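Local coordinates for protein dual oxidase maturation factor 1 (Homo sapiens, PDB 7D3F) that may be required for the maturation of the dual oxidase DUOX1 and for its transport from the endoplasmic reticulum to the plasma membrane, at residues B[157-160]-B[161-164]; B[251-254]-B[255-259]. One frame throughout, in Å; residues are numbered along the deposited sequence.

How the interactions relate
Interaction 1 comes first along the chain and interaction 2 follows it. Interaction 1 (157-160 with 161-164) lies at the C-terminal part of helix 152-160 and in the loop that leads to helix 169-199. This region is predicted to be extracellular. Interaction 2 (251-254 with 255-259) lies within helix 249-274, close to its start, in a predicted transmembrane span. Their centres are 29 Å apart and their nearest atoms about 15 Å apart, so they do not touch. The antiparallel sheet connects the two regions: interaction 1 packs on strands 94-103 and 107-114, while strand 241-247 of the same sheet runs into helix 249-274.

Interaction 1: B[157-160]-B[161-164]; sequences LAEK and FTPR
The hydroxyl of Thr162 turns back onto the carbonyl of Glu159 where helix 152-160 gives way to a loop. The contact is a type I beta-turn over Glu159-Thr162, in the predicted extracellular part of this DUOXA family member. Thr162 OG1 lies 2.5 Å from Glu159 O and donates a hydrogen bond to it. The donor is tilted 22° from the carbonyl plane. With chi1 at 47°, OG1 sits between the backbone N and the carbonyl carbon of Thr162, from where it reaches Glu159 O. Glu159 O also takes a weak bond from Thr162 N, the bond that closes the turn. Main chain and side chain of one residue thus converge on one acceptor. The methyl CG2 of Thr162 packs 3.6 Å from Glu159 CA.

The side chain of Glu159 crosses that of Thr162 at a slant, and Glu159 OE1 comes to 3.5 Å from Thr162 OG1. Its carboxylate bonds elsewhere: OE2 accepts from the backbone of another protein chain. Lys160 extends away from the turn. Its NZ forms a salt bridge with an acidic side chain of the other protein. These two links tie the turn to the interface. Lys160 NZ also bonds to Pro235 O, within this chain.

The Phe161 side chain touches Leu101 and Val103 of strand 94-103, Tyr138, and Leu169. Leu157 reaches the same strand through Ile99 and Leu101. Phe161 N donates to Ala158 O at 3.1 Å. Ala158 O also bonds to Tyr138 OH of helix 138-148. CG of Phe161 lies anti to its carbonyl carbon (chi1 -76°), which carries the ring back beside the last helical turn. There the ring presents its edge to the backbone: Leu157 O lies near the ring plane, 3.2 Å from CD2 of Phe161.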
ATOM      1  N   LEU B 157     -27.780 -10.183  17.687  1.00 43.03           N
ATOM      2  CA  LEU B 157     -26.871  -9.165  18.204  1.00 38.53           C
ATOM      3  C   LEU B 157     -26.209  -8.373  17.082  1.00 41.10           C
ATOM      4  O   LEU B 157     -25.888  -7.193  17.270  1.00 51.25           O
ATOM      5  CB  LEU B 157     -25.818  -9.806  19.108  1.00 40.14           C
ATOM      6  CG  LEU B 157     -26.301 -10.158  20.517  1.00 36.95           C
ATOM      7  CD1 LEU B 157     -25.159 -10.697  21.361  1.00 43.43           C
ATOM      8  CD2 LEU B 157     -26.936  -8.947  21.182  1.00 44.94           C
ATOM      9  N   ALA B 158     -25.995  -8.990  15.917  1.00 43.45           N
ATOM     10  CA  ALA B 158     -25.433  -8.255  14.789  1.00 37.93           C
ATOM     11  C   ALA B 158     -26.444  -7.274  14.209  1.00 46.03           C
ATOM     12  O   ALA B 158     -26.090  -6.142  13.861  1.00 56.33           O
ATOM     13  CB  ALA B 158     -24.951  -9.230  13.715  1.00 39.36           C
ATOM     14  N   GLU B 159     -27.707  -7.693  14.093  1.00 47.89           N
ATOM     15  CA  GLU B 159     -28.750  -6.804  13.598  1.00 44.10           C
ATOM     16  C   GLU B 159     -29.015  -5.667  14.572  1.00 47.59           C
ATOM     17  O   GLU B 159     -29.468  -4.592  14.161  1.00 56.09           O
ATOM     18  CB  GLU B 159     -30.030  -7.601  13.339  1.00 46.32           C
ATOM     19  CG  GLU B 159     -31.030  -6.925  12.412  1.00 58.08           C
ATOM     20  CD  GLU B 159     -32.124  -6.193  13.160  1.00 67.80           C
ATOM     21  OE1 GLU B 159     -32.157  -4.945  13.102  1.00 74.03           O
ATOM     22  OE2 GLU B 159     -32.951  -6.867  13.811  1.00 65.93           O
ATOM     23  N   LYS B 160     -28.745  -5.886  15.862  1.00 47.48           N
ATOM     24  CA  LYS B 160     -28.868  -4.802  16.832  1.00 37.76           C
ATOM     25  C   LYS B 160     -27.921  -3.648  16.519  1.00 46.95           C
ATOM     26  O   LYS B 160     -28.213  -2.498  16.867  1.00 58.89           O
ATOM     27  CB  LYS B 160     -28.612  -5.331  18.241  1.00 40.56           C
ATOM     28  CG  LYS B 160     -29.814  -6.006  18.873  1.00 49.23           C
ATOM     29  CD  LYS B 160     -30.884  -4.987  19.226  1.00 49.06           C
ATOM     30  CE  LYS B 160     -32.045  -5.637  19.956  1.00 51.47           C
ATOM     31  NZ  LYS B 160     -32.994  -4.629  20.505  1.00 57.35           N
ATOM     32  N   PHE B 161     -26.791  -3.926  15.870  1.00 49.51           N
ATOM     33  CA  PHE B 161     -25.801  -2.905  15.551  1.00 42.21           C
ATOM     34  C   PHE B 161     -25.839  -2.470  14.091  1.00 48.51           C
ATOM     35  O   PHE B 161     -24.920  -1.777  13.640  1.00 59.27           O
ATOM     36  CB  PHE B 161     -24.397  -3.399  15.904  1.00 40.22           C
ATOM     37  CG  PHE B 161     -24.101  -3.383  17.373  1.00 44.50           C
ATOM     38  CD1 PHE B 161     -23.459  -2.301  17.951  1.00 45.27           C
ATOM     39  CD2 PHE B 161     -24.461  -4.450  18.177  1.00 44.13           C
ATOM     40  CE1 PHE B 161     -23.183  -2.282  19.304  1.00 45.22           C
ATOM     41  CE2 PHE B 161     -24.189  -4.438  19.529  1.00 42.17           C
ATOM     42  CZ  PHE B 161     -23.549  -3.352  20.095  1.00 43.90           C
ATOM     43  N   THR B 162     -26.864  -2.863  13.339  1.00 53.24           N
ATOM     44  CA  THR B 162     -26.971  -2.423  11.958  1.00 46.76           C
ATOM     45  C   THR B 162     -27.271  -0.924  11.903  1.00 51.36           C
ATOM     46  O   THR B 162     -27.885  -0.373  12.820  1.00 60.93           O
ATOM     47  CB  THR B 162     -28.061  -3.199  11.223  1.00 43.47           C
ATOM     48  OG1 THR B 162     -29.248  -3.241  12.024  1.00 52.26           O
ATOM     49  CG2 THR B 162     -27.597  -4.618  10.926  1.00 43.11           C
ATOM     50  N   PRO B 163     -26.832  -0.240  10.843  1.00 49.36           N
ATOM     51  CA  PRO B 163     -27.086   1.208  10.752  1.00 49.39           C
ATOM     52  C   PRO B 163     -28.559   1.573  10.773  1.00 53.56           C
ATOM     53  O   PRO B 163     -28.916   2.633  11.302  1.00 61.98           O
ATOM     54  CB  PRO B 163     -26.430   1.593   9.418  1.00 46.12           C
ATOM     55  CG  PRO B 163     -25.397   0.544   9.187  1.00 48.25           C
ATOM     56  CD  PRO B 163     -25.978  -0.721   9.744  1.00 47.48           C
ATOM     57  N   ARG B 164     -29.426   0.732  10.216  1.00 58.45           N
ATOM     58  CA  ARG B 164     -30.848   1.032  10.135  1.00 58.34           C
ATOM     59  C   ARG B 164     -31.655   0.442  11.285  1.00 56.00           C
ATOM     60  O   ARG B 164     -32.886   0.552  11.274  1.00 63.90           O
ATOM     61  CB  ARG B 164     -31.416   0.534   8.803  1.00 68.25           C
ATOM     62  CG  ARG B 164     -30.780   1.163   7.568  1.00 75.10           C
ATOM     63  CD  ARG B 164     -31.164   2.631   7.398  1.00 79.75           C
ATOM     64  NE  ARG B 164     -30.186   3.542   7.989  1.00 90.07           N
ATOM     65  CZ  ARG B 164     -30.408   4.285   9.069  1.00 90.67           C
ATOM     66  NH1 ARG B 164     -31.582   4.235   9.684  1.00 86.82           N
ATOM     67  NH2 ARG B 164     -29.456   5.084   9.532  1.00 86.41           N
TER

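Interaction 2: B[251-254]-B[255-259]; sequences FWIT and LTTGL
Two torsions bring Trp252 and Leu255 together along an alpha-helix predicted to span the membrane. CG of Trp252 lies beside its backbone N (chi1 -56°), and CG of Leu255 points away from its own N (chi1 179°). The two side chains then run side by side in the same direction. The methyl CD2 of Leu255 meets the indole at its edge, in the ring plane, 3.6 Å from Trp252 CE3. CD2 of Phe251 lies over the rim of one indole face, 4.0 Å above the plane. The Phe251 ring also stacks with His247.

The backbone keeps the i to i+4 bonds of an alpha-helix, from Leu255 N to Phe251 O through Gly258 N to Thr254 O. Thr254 OG1 bonds back to Ala250 O, one turn earlier. Thr254 touches Val70 and Thr257 touches Ala66, both of helix 50-72. Thr257 also touches Gln217 of helix 203-229, and Leu255 touches Leu221 of that helix.

Thr257 satisfies its hydroxyl inside the helix. Ile253 O accepts two bonds from this residue, and the donors approach from opposite faces of the carbonyl plane: Thr257 N at 2.9 Å and Thr257 OG1 at 2.8 Å.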
ATOM      1  N   PHE B 251     -10.925  -0.692  28.491  1.00 55.40           N
ATOM      2  CA  PHE B 251     -11.157   0.631  29.062  1.00 52.73           C
ATOM      3  C   PHE B 251     -10.287   0.857  30.294  1.00 60.71           C
ATOM      4  O   PHE B 251      -9.635   1.901  30.430  1.00 65.75           O
ATOM      5  CB  PHE B 251     -12.639   0.789  29.406  1.00 55.94           C
ATOM      6  CG  PHE B 251     -13.030   2.183  29.805  1.00 61.00           C
ATOM      7  CD1 PHE B 251     -13.511   3.076  28.862  1.00 55.84           C
ATOM      8  CD2 PHE B 251     -12.933   2.597  31.124  1.00 58.99           C
ATOM      9  CE1 PHE B 251     -13.875   4.358  29.225  1.00 54.70           C
ATOM     10  CE2 PHE B 251     -13.295   3.878  31.492  1.00 59.73           C
ATOM     11  CZ  PHE B 251     -13.767   4.759  30.541  1.00 60.74           C
ATOM     12  N   TRP B 252     -10.248  -0.123  31.199  1.00 63.30           N
ATOM     13  CA  TRP B 252      -9.477   0.042  32.427  1.00 57.79           C
ATOM     14  C   TRP B 252      -7.977  -0.034  32.169  1.00 61.57           C
ATOM     15  O   TRP B 252      -7.198   0.639  32.856  1.00 71.04           O
ATOM     16  CB  TRP B 252      -9.908  -1.001  33.457  1.00 59.29           C
ATOM     17  CG  TRP B 252     -11.380  -0.963  33.741  1.00 59.50           C
ATOM     18  CD1 TRP B 252     -12.294  -1.937  33.465  1.00 61.70           C
ATOM     19  CD2 TRP B 252     -12.110   0.117  34.336  1.00 60.83           C
ATOM     20  NE1 TRP B 252     -13.546  -1.536  33.861  1.00 63.80           N
ATOM     21  CE2 TRP B 252     -13.461  -0.279  34.400  1.00 60.27           C
ATOM     22  CE3 TRP B 252     -11.753   1.376  34.828  1.00 65.65           C
ATOM     23  CZ2 TRP B 252     -14.455   0.540  34.933  1.00 63.41           C
ATOM     24  CZ3 TRP B 252     -12.741   2.188  35.356  1.00 64.73           C
ATOM     25  CH2 TRP B 252     -14.075   1.767  35.405  1.00 64.21           C
ATOM     26  N   ILE B 253      -7.551  -0.840  31.193  1.00 60.08           N
ATOM     27  CA  ILE B 253      -6.143  -0.857  30.809  1.00 58.33           C
ATOM     28  C   ILE B 253      -5.732   0.498  30.254  1.00 63.37           C
ATOM     29  O   ILE B 253      -4.659   1.021  30.581  1.00 71.18           O
ATOM     30  CB  ILE B 253      -5.873  -1.992  29.803  1.00 57.61           C
ATOM     31  CG1 ILE B 253      -5.917  -3.350  30.506  1.00 59.05           C
ATOM     32  CG2 ILE B 253      -4.529  -1.797  29.118  1.00 56.69           C
ATOM     33  CD1 ILE B 253      -5.734  -4.528  29.573  1.00 59.69           C
ATOM     34  N   THR B 254      -6.581   1.096  29.413  1.00 61.62           N
ATOM     35  CA  THR B 254      -6.307   2.441  28.921  1.00 55.51           C
ATOM     36  C   THR B 254      -6.243   3.435  30.071  1.00 62.21           C
ATOM     37  O   THR B 254      -5.368   4.306  30.098  1.00 68.51           O
ATOM     38  CB  THR B 254      -7.377   2.867  27.917  1.00 57.64           C
ATOM     39  OG1 THR B 254      -7.725   1.757  27.083  1.00 68.47           O
ATOM     40  CG2 THR B 254      -6.866   4.007  27.048  1.00 54.71           C
ATOM     41  N   LEU B 255      -7.163   3.315  31.032  1.00 65.06           N
ATOM     42  CA  LEU B 255      -7.161   4.214  32.182  1.00 60.68           C
ATOM     43  C   LEU B 255      -5.849   4.125  32.950  1.00 63.37           C
ATOM     44  O   LEU B 255      -5.199   5.144  33.213  1.00 70.71           O
ATOM     45  CB  LEU B 255      -8.338   3.889  33.103  1.00 64.22           C
ATOM     46  CG  LEU B 255      -8.459   4.747  34.365  1.00 65.24           C
ATOM     47  CD1 LEU B 255      -8.549   6.222  34.007  1.00 61.04           C
ATOM     48  CD2 LEU B 255      -9.660   4.318  35.194  1.00 63.90           C
ATOM     49  N   THR B 256      -5.441   2.908  33.318  1.00 63.31           N
ATOM     50  CA  THR B 256      -4.240   2.760  34.131  1.00 65.39           C
ATOM     51  C   THR B 256      -2.989   3.158  33.353  1.00 69.91           C
ATOM     52  O   THR B 256      -2.083   3.781  33.916  1.00 80.16           O
ATOM     53  CB  THR B 256      -4.123   1.331  34.677  1.00 69.35           C
ATOM     54  OG1 THR B 256      -2.940   1.220  35.480  1.00 84.10           O
ATOM     55  CG2 THR B 256      -4.061   0.306  33.559  1.00 69.19           C
ATOM     56  N   THR B 257      -2.929   2.841  32.055  1.00 67.84           N
ATOM     57  CA  THR B 257      -1.757   3.210  31.268  1.00 66.99           C
ATOM     58  C   THR B 257      -1.664   4.721  31.084  1.00 69.82           C
ATOM     59  O   THR B 257      -0.575   5.299  31.191  1.00 78.30           O
ATOM     60  CB  THR B 257      -1.788   2.503  29.914  1.00 71.46           C
ATOM     61  OG1 THR B 257      -1.944   1.092  30.115  1.00 77.00           O
ATOM     62  CG2 THR B 257      -0.496   2.756  29.152  1.00 72.21           C
ATOM     63  N   GLY B 258      -2.793   5.381  30.813  1.00 66.97           N
ATOM     64  CA  GLY B 258      -2.779   6.828  30.688  1.00 66.24           C
ATOM     65  C   GLY B 258      -2.427   7.520  31.989  1.00 72.07           C
ATOM     66  O   GLY B 258      -1.667   8.492  31.997  1.00 80.41           O
ATOM     67  N   LEU B 259      -2.969   7.028  33.108  1.00 70.37           N
ATOM     68  CA  LEU B 259      -2.606   7.594  34.403  1.00 66.33           C
ATOM     69  C   LEU B 259      -1.128   7.384  34.698  1.00 70.50           C
ATOM     70  O   LEU B 259      -0.461   8.281  35.222  1.00 78.63           O
ATOM     71  CB  LEU B 259      -3.471   6.985  35.507  1.00 65.86           C
ATOM     72  CG  LEU B 259      -4.944   7.402  35.515  1.00 67.77           C
ATOM     73  CD1 LEU B 259      -5.665   6.813  36.717  1.00 63.29           C
ATOM     74  CD2 LEU B 259      -5.074   8.918  35.493  1.00 65.65           C
TER